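PDB 5DIK: alkyl hydroperoxide reductase AhpD from Legionella pneumophila, which probably reduces organic hydroperoxides as an AhpD-like member of the carboxymuconolactone decarboxylase family, with a possible role in the antioxidative response. Local coordinates for residues T21-L24 and A25-R28; T46-A50 and L51-T55; T86-E89 and L90-L94. All blocks are in the same frame, centred on the assembly; numbering follows the deposited sequence.

Contact 1: residues T21-L24 and A25-R28; sequences TTQL and AKFR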
loop_
_atom_site.group_PDB
_atom_site.type_symbol
_atom_site.label_atom_id
_atom_site.label_comp_id
_atom_site.label_asym_id
_atom_site.label_seq_id
_atom_site.Cartn_x
_atom_site.Cartn_y
_atom_site.Cartn_z
ATOM N N THR A 21 18.696 3.900 13.640
ATOM C CA THR A 21 19.888 4.741 13.486
ATOM C C THR A 21 21.172 3.906 13.525
ATOM O O THR A 21 22.083 4.171 12.764
ATOM C CB THR A 21 19.918 5.864 14.548
ATOM O OG1 THR A 21 18.811 6.735 14.310
ATOM C CG2 THR A 21 21.234 6.690 14.493
ATOM N N THR A 22 21.210 2.890 14.381
ATOM C CA THR A 22 22.362 1.986 14.448
ATOM C C THR A 22 22.631 1.332 13.079
ATOM O O THR A 22 23.791 1.212 12.651
ATOM C CB THR A 22 22.127 0.906 15.517
ATOM O OG1 THR A 22 22.025 1.546 16.795
ATOM C CG2 THR A 22 23.257 -0.152 15.538
ATOM N N GLN A 23 21.564 0.919 12.390
ATOM C CA GLN A 23 21.731 0.333 11.062
ATOM C C GLN A 23 22.072 1.369 10.006
ATOM O O GLN A 23 22.914 1.112 9.145
ATOM C CB GLN A 23 20.497 -0.488 10.653
ATOM C CG GLN A 23 20.039 -1.509 11.690
ATOM C CD GLN A 23 21.115 -2.529 12.077
ATOM O OE1 GLN A 23 22.005 -2.853 11.306
ATOM N NE2 GLN A 23 20.986 -3.079 13.277
ATOM N N LEU A 24 21.451 2.542 10.061
ATOM C CA LEU A 24 21.723 3.583 9.087
ATOM C C LEU A 24 23.182 4.068 9.122
ATOM O O LEU A 24 23.729 4.448 8.090
ATOM C CB LEU A 24 20.797 4.793 9.287
ATOM C CG LEU A 24 19.286 4.598 9.130
ATOM C CD1 LEU A 24 18.585 5.927 9.310
ATOM C CD2 LEU A 24 18.956 3.966 7.802
ATOM N N ALA A 25 23.785 4.073 10.314
ATOM C CA ALA A 25 25.233 4.376 10.460
ATOM C C ALA A 25 26.081 3.392 9.662
ATOM O O ALA A 25 27.074 3.776 9.035
ATOM C CB ALA A 25 25.650 4.327 11.933
ATOM N N LYS A 26 25.671 2.126 9.658
ATOM C CA LYS A 26 26.327 1.124 8.819
ATOM C C LYS A 26 26.120 1.395 7.332
ATOM O O LYS A 26 27.058 1.288 6.548
ATOM C CB LYS A 26 25.867 -0.285 9.170
ATOM C CG LYS A 26 26.142 -0.684 10.619
ATOM C CD LYS A 26 25.459 -1.993 10.921
ATOM C CE LYS A 26 25.378 -2.283 12.413
ATOM N NZ LYS A 26 24.597 -3.515 12.617
ATOM N N PHE A 27 24.885 1.750 6.925
ATOM C CA PHE A 27 24.656 2.144 5.544
ATOM C C PHE A 27 25.506 3.345 5.127
ATOM O O PHE A 27 25.990 3.376 4.009
ATOM C CB PHE A 27 23.183 2.537 5.280
ATOM C CG PHE A 27 22.205 1.427 5.390
ATOM C CD1 PHE A 27 22.553 0.117 5.122
ATOM C CD2 PHE A 27 20.872 1.709 5.675
ATOM C CE1 PHE A 27 21.618 -0.910 5.191
ATOM C CE2 PHE A 27 19.933 0.685 5.758
ATOM C CZ PHE A 27 20.318 -0.628 5.504
ATOM N N ARG A 28 25.647 4.346 5.997
ATOM C CA ARG A 28 26.464 5.532 5.668
ATOM C C ARG A 28 27.909 5.137 5.390
ATOM O O ARG A 28 28.541 5.687 4.474
ATOM C CB ARG A 28 26.418 6.604 6.773
ATOM C CG ARG A 28 25.015 7.134 7.061
ATOM C CD ARG A 28 25.004 8.625 7.380
ATOM N NE ARG A 28 25.177 9.426 6.158
ATOM C CZ ARG A 28 24.195 10.011 5.461
ATOM N NH1 ARG A 28 22.915 9.916 5.837
ATOM N NH2 ARG A 28 24.500 10.700 4.366
#
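L24 and F27, an i, i+3 pair, cross obliquely on the close-packed side of this turn of helix 12-30: methyl CD2 of L24 sits 3.6 Å from CD2 of F27, at the edge of the ring and near its plane. Over one face of the ring lies the carbonyl oxygen of Q23, 3.8 Å above the plane and displaced from the ring centre; it also accepts the backbone N-H of F27, an ordinary i+4 to i helical bond. Q23 and K26, a second i, i+3 pair, lie alongside each other with their ends in the same direction. The lysine stays straight past CG, whereas Q23 bends back at chi2 (-58°), which brings OE1 to 3.0 Å from K26 NZ. The ammonium is tilted 29° from the amide plane and also forms a salt bridge with E117 of the second subunit. The looser, solvent-facing part holds T21, T22 and A25; T21 OG1 bonds to T17 O and T22 OG1 to K18 O. R28 reaches S39, and it and F27 touch M35 on helix 32-46. L106, A110 and L113 of the second subunit pack on L24, Q23, K26 and F27, so this part of helix 12-30 packs on both helix 32-46 of its own chain and the second subunit.

Contact 2: residues T46-A50 and L51-T55; sequences TKDGA and LDKKT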
loop_
_atom_site.group_PDB
_atom_site.type_symbol
_atom_site.label_atom_id
_atom_site.label_comp_id
_atom_site.label_asym_id
_atom_site.label_seq_id
_atom_site.Cartn_x
_atom_site.Cartn_y
_atom_site.Cartn_z
ATOM N N THR A 46 12.878 19.031 2.245
ATOM C CA THR A 46 12.490 19.606 3.543
ATOM C C THR A 46 12.966 21.037 3.802
ATOM O O THR A 46 12.611 21.613 4.822
ATOM C CB THR A 46 13.030 18.761 4.705
ATOM O OG1 THR A 46 14.449 18.652 4.551
ATOM C CG2 THR A 46 12.394 17.375 4.700
ATOM N N LYS A 47 13.706 21.610 2.883
ATOM C CA LYS A 47 14.207 22.976 3.089
ATOM C C LYS A 47 13.072 24.007 3.123
ATOM O O LYS A 47 12.011 23.837 2.489
ATOM C CB LYS A 47 15.213 23.356 2.017
ATOM C CG LYS A 47 14.627 23.580 0.635
ATOM C CD LYS A 47 15.731 23.894 -0.377
ATOM C CE LYS A 47 15.281 23.615 -1.808
ATOM N NZ LYS A 47 14.108 24.456 -2.194
ATOM N N ASP A 48 13.301 25.079 3.867
ATOM C CA ASP A 48 12.335 26.184 3.954
ATOM C C ASP A 48 12.073 26.800 2.577
ATOM O O ASP A 48 12.992 27.007 1.805
ATOM C CB ASP A 48 12.879 27.277 4.872
ATOM C CG ASP A 48 12.524 27.068 6.306
ATOM O OD1 ASP A 48 11.320 27.072 6.628
ATOM O OD2 ASP A 48 13.456 26.893 7.126
ATOM N N GLY A 49 10.817 27.080 2.280
ATOM C CA GLY A 49 10.442 27.743 1.052
ATOM C C GLY A 49 9.108 28.398 1.230
ATOM O O GLY A 49 8.841 28.993 2.267
ATOM N N ALA A 50 8.241 28.269 0.238
ATOM C CA ALA A 50 6.858 28.700 0.373
ATOM C C ALA A 50 6.189 27.983 1.531
ATOM O O ALA A 50 5.328 28.551 2.192
ATOM C CB ALA A 50 6.081 28.435 -0.922
ATOM N N LEU A 51 6.589 26.741 1.791
ATOM C CA LEU A 51 6.140 26.082 2.999
ATOM C C LEU A 51 7.289 26.080 3.972
ATOM O O LEU A 51 8.418 25.795 3.588
ATOM C CB LEU A 51 5.668 24.662 2.682
ATOM C CG LEU A 51 4.538 24.570 1.638
ATOM C CD1 LEU A 51 4.178 23.118 1.418
ATOM C CD2 LEU A 51 3.312 25.364 2.038
ATOM N N ASP A 52 7.041 26.398 5.231
ATOM C CA ASP A 52 8.159 26.355 6.193
ATOM C C ASP A 52 8.463 24.906 6.624
ATOM O O ASP A 52 7.720 23.981 6.294
ATOM C CB ASP A 52 7.980 27.316 7.366
ATOM C CG ASP A 52 6.798 26.987 8.249
ATOM O OD1 ASP A 52 6.265 25.856 8.236
ATOM O OD2 ASP A 52 6.360 27.914 8.952
ATOM N N LYS A 53 9.585 24.712 7.282
ATOM C CA LYS A 53 10.041 23.376 7.632
ATOM C C LYS A 53 9.020 22.663 8.504
ATOM O O LYS A 53 8.786 21.485 8.323
ATOM C CB LYS A 53 11.360 23.412 8.382
ATOM C CG LYS A 53 12.577 23.698 7.537
ATOM C CD LYS A 53 13.825 23.668 8.427
ATOM C CE LYS A 53 15.114 23.565 7.627
ATOM N NZ LYS A 53 15.218 22.298 6.853
ATOM N N LYS A 54 8.406 23.374 9.448
ATOM C CA LYS A 54 7.403 22.740 10.321
ATOM C C LYS A 54 6.209 22.208 9.513
ATOM O O LYS A 54 5.728 21.107 9.755
ATOM C CB LYS A 54 6.904 23.739 11.371
ATOM C CG LYS A 54 5.839 23.181 12.311
ATOM C CD LYS A 54 5.290 24.285 13.202
ATOM C CE LYS A 54 4.333 25.185 12.444
ATOM N NZ LYS A 54 4.048 26.382 13.269
ATOM N N THR A 55 5.726 23.007 8.579
ATOM C CA THR A 55 4.629 22.596 7.711
ATOM C C THR A 55 4.999 21.358 6.906
ATOM O O THR A 55 4.176 20.451 6.778
ATOM C CB THR A 55 4.183 23.728 6.771
ATOM O OG1 THR A 55 3.746 24.834 7.555
ATOM C CG2 THR A 55 3.023 23.304 5.867
#
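D48 and K53 meet at about a right angle where the loop after helix 32-46 turns into helix 53-66. Carboxylate oxygen D48 OD1 accepts the backbone N-H of K53 at 3.0 Å, a bent bond (139°) that arrives from above the carboxylate plane. D48 OD2 rests against the aliphatic stem of K53, 3.3 Å from CG, while D48 OD2 and K53 NZ are 4.9 Å apart, beyond salt-bridge range. K53 bends at its last torsion (chi4 -63°), which turns NZ toward the carbonyl oxygen of T46 for a weak bond of 3.4 Å. Within the loop, G49 N donates across A50 to L51 O at 3.0 Å, from above the carbonyl plane. D52 is the N-cap of helix 53-66: its OD1 takes two bonds, from T55 N at 2.9 Å nearly along the C-O axis and from T55 OG1 at 2.8 Å from above the carboxylate plane. The amides of A50 and L51 donate to OE2 and OE1 of E92 of the third subunit. The carbonyl of K47 receives K56 NZ, and T46 OG1 bonds to A42 O one turn back in helix 32-46. L51 is buried, packing on K56 and I59 of helix 53-66 and on T93 of the third subunit; the loop thus joins helices 32-46 and 53-66 and lies against helix 87-99 of that neighbour.

Contact 3: residues T86-E89 and L90-L94; sequences TREE and LLETL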
loop_
_atom_site.group_PDB
_atom_site.type_symbol
_atom_site.label_atom_id
_atom_site.label_comp_id
_atom_site.label_asym_id
_atom_site.label_seq_id
_atom_site.Cartn_x
_atom_site.Cartn_y
_atom_site.Cartn_z
ATOM N N THR A 86 2.818 22.404 17.532
ATOM C CA THR A 86 1.914 22.235 18.668
ATOM C C THR A 86 1.159 20.911 18.545
ATOM O O THR A 86 1.025 20.318 17.460
ATOM C CB THR A 86 0.900 23.382 18.775
ATOM O OG1 THR A 86 0.002 23.326 17.655
ATOM C CG2 THR A 86 1.612 24.743 18.801
ATOM N N ARG A 87 0.683 20.461 19.688
ATOM C CA ARG A 87 -0.196 19.314 19.773
ATOM C C ARG A 87 -1.406 19.449 18.836
ATOM O O ARG A 87 -1.776 18.496 18.145
ATOM C CB ARG A 87 -0.658 19.194 21.236
ATOM C CG ARG A 87 -1.389 17.918 21.535
ATOM C CD ARG A 87 -1.876 17.950 22.967
ATOM N NE ARG A 87 -2.589 16.735 23.279
ATOM C CZ ARG A 87 -2.027 15.621 23.690
ATOM N NH1 ARG A 87 -0.713 15.544 23.876
ATOM N NH2 ARG A 87 -2.793 14.582 23.968
ATOM N N GLU A 88 -2.014 20.635 18.804
ATOM C CA GLU A 88 -3.158 20.872 17.956
ATOM C C GLU A 88 -2.836 20.800 16.449
ATOM O O GLU A 88 -3.652 20.299 15.683
ATOM C CB GLU A 88 -3.840 22.214 18.273
ATOM C CG GLU A 88 -5.100 22.517 17.434
ATOM C CD GLU A 88 -6.284 21.554 17.635
ATOM O OE1 GLU A 88 -6.315 20.851 18.660
ATOM O OE2 GLU A 88 -7.184 21.500 16.765
ATOM N N GLU A 89 -1.692 21.321 16.043
ATOM C CA GLU A 89 -1.239 21.176 14.640
ATOM C C GLU A 89 -1.073 19.690 14.323
ATOM O O GLU A 89 -1.488 19.241 13.257
ATOM C CB GLU A 89 0.083 21.936 14.385
ATOM C CG GLU A 89 -0.087 23.440 14.422
ATOM C CD GLU A 89 1.230 24.211 14.505
ATOM O OE1 GLU A 89 2.233 23.711 15.073
ATOM O OE2 GLU A 89 1.255 25.332 13.987
ATOM N N LEU A 90 -0.472 18.931 15.241
ATOM C CA LEU A 90 -0.334 17.480 15.026
ATOM C C LEU A 90 -1.701 16.808 14.876
ATOM O O LEU A 90 -1.928 16.053 13.924
ATOM C CB LEU A 90 0.476 16.828 16.146
ATOM C CG LEU A 90 0.488 15.300 16.123
ATOM C CD1 LEU A 90 1.284 14.817 14.931
ATOM C CD2 LEU A 90 1.066 14.724 17.400
ATOM N N LEU A 91 -2.617 17.075 15.823
ATOM C CA LEU A 91 -3.919 16.460 15.786
ATOM C C LEU A 91 -4.615 16.729 14.455
ATOM O O LEU A 91 -5.286 15.858 13.920
ATOM C CB LEU A 91 -4.796 16.916 16.953
ATOM C CG LEU A 91 -4.349 16.430 18.343
ATOM C CD1 LEU A 91 -5.238 17.067 19.399
ATOM C CD2 LEU A 91 -4.389 14.919 18.469
ATOM N N GLU A 92 -4.507 17.946 13.956
ATOM C CA GLU A 92 -5.208 18.298 12.739
ATOM C C GLU A 92 -4.608 17.589 11.529
ATOM O O GLU A 92 -5.335 17.213 10.600
ATOM C CB GLU A 92 -5.281 19.810 12.557
ATOM C CG GLU A 92 -6.211 20.415 13.632
ATOM C CD GLU A 92 -6.577 21.865 13.428
ATOM O OE1 GLU A 92 -6.358 22.393 12.297
ATOM O OE2 GLU A 92 -7.080 22.484 14.422
ATOM N N THR A 93 -3.306 17.394 11.568
ATOM C CA THR A 93 -2.645 16.642 10.525
ATOM C C THR A 93 -3.076 15.178 10.556
ATOM O O THR A 93 -3.354 14.564 9.517
ATOM C CB THR A 93 -1.136 16.778 10.637
ATOM O OG1 THR A 93 -0.797 18.178 10.648
ATOM C CG2 THR A 93 -0.492 16.158 9.453
ATOM N N LEU A 94 -3.154 14.613 11.745
ATOM C CA LEU A 94 -3.646 13.244 11.918
ATOM C C LEU A 94 -5.106 13.085 11.469
ATOM O O LEU A 94 -5.470 12.064 10.866
ATOM C CB LEU A 94 -3.472 12.797 13.380
ATOM C CG LEU A 94 -2.030 12.775 13.838
ATOM C CD1 LEU A 94 -1.901 12.364 15.293
ATOM C CD2 LEU A 94 -1.176 11.849 12.980
#
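E88 and E92, one helical turn apart near the start of helix 87-99, bring their carboxylates together, with E88 OE2 only 2.5 Å from E92 OE2. From CB outward, E92 runs along E88: CB lies 3.6 Å from the carbonyl oxygen of E88, which also accepts the backbone N-H of E92. CG comes closer to that oxygen, at 3.3 Å, and is also near E88 OE2. CD then faces E88 OE2 at 3.4 Å, the side chain running straight past CG, and at the tip OE2 meets E88 OE2. E88 reaches this point by a bend at chi2 (64°), and the two carboxylate planes stand 83° apart. At the helix start, T86 and E89 form a capping box: T86 OG1 accepts E89 N, and E89 OE1 accepts T86 N at 2.8 Å, from its anti side and 30° out of the carboxylate plane. The carbonyl oxygen of E89 is doubly gripped, by T93 N at 3.1 Å and T93 OG1 at 2.9 Å, from opposite faces of its plane. R87 forms salt bridges with E117 of its own chain and E30 of the fifth subunit. The short distance between the two acids suggests that one is protonated and donates to the other, which would reduce the negative charge brought to the subunit interface; the backbone N-H groups of A50 and L51 of the third subunit, accepted by E92, would stabilise what remains.

Contact 2 is the surface one, a loop and helix start, whereas contacts 1 and 3 are partly buried helix turns on opposite sides of the chain's centre, about 30 Å apart between centres. Contacts 2 and 3 touch directly through the salt bridge from K54 NZ to E89 OE2, 3.1 Å long, which ties the start of helix 53-66 to that of helix 87-99. Both also meet the third subunit, the loop of one chain against the acidic turn of the other. Contact 1 touches neither and faces the second subunit. Its chemistry mixes an apolar ring edge with an amide-ammonium pair; capping by an aspartate and by a threonine-glutamate box marks contacts 2 and 3.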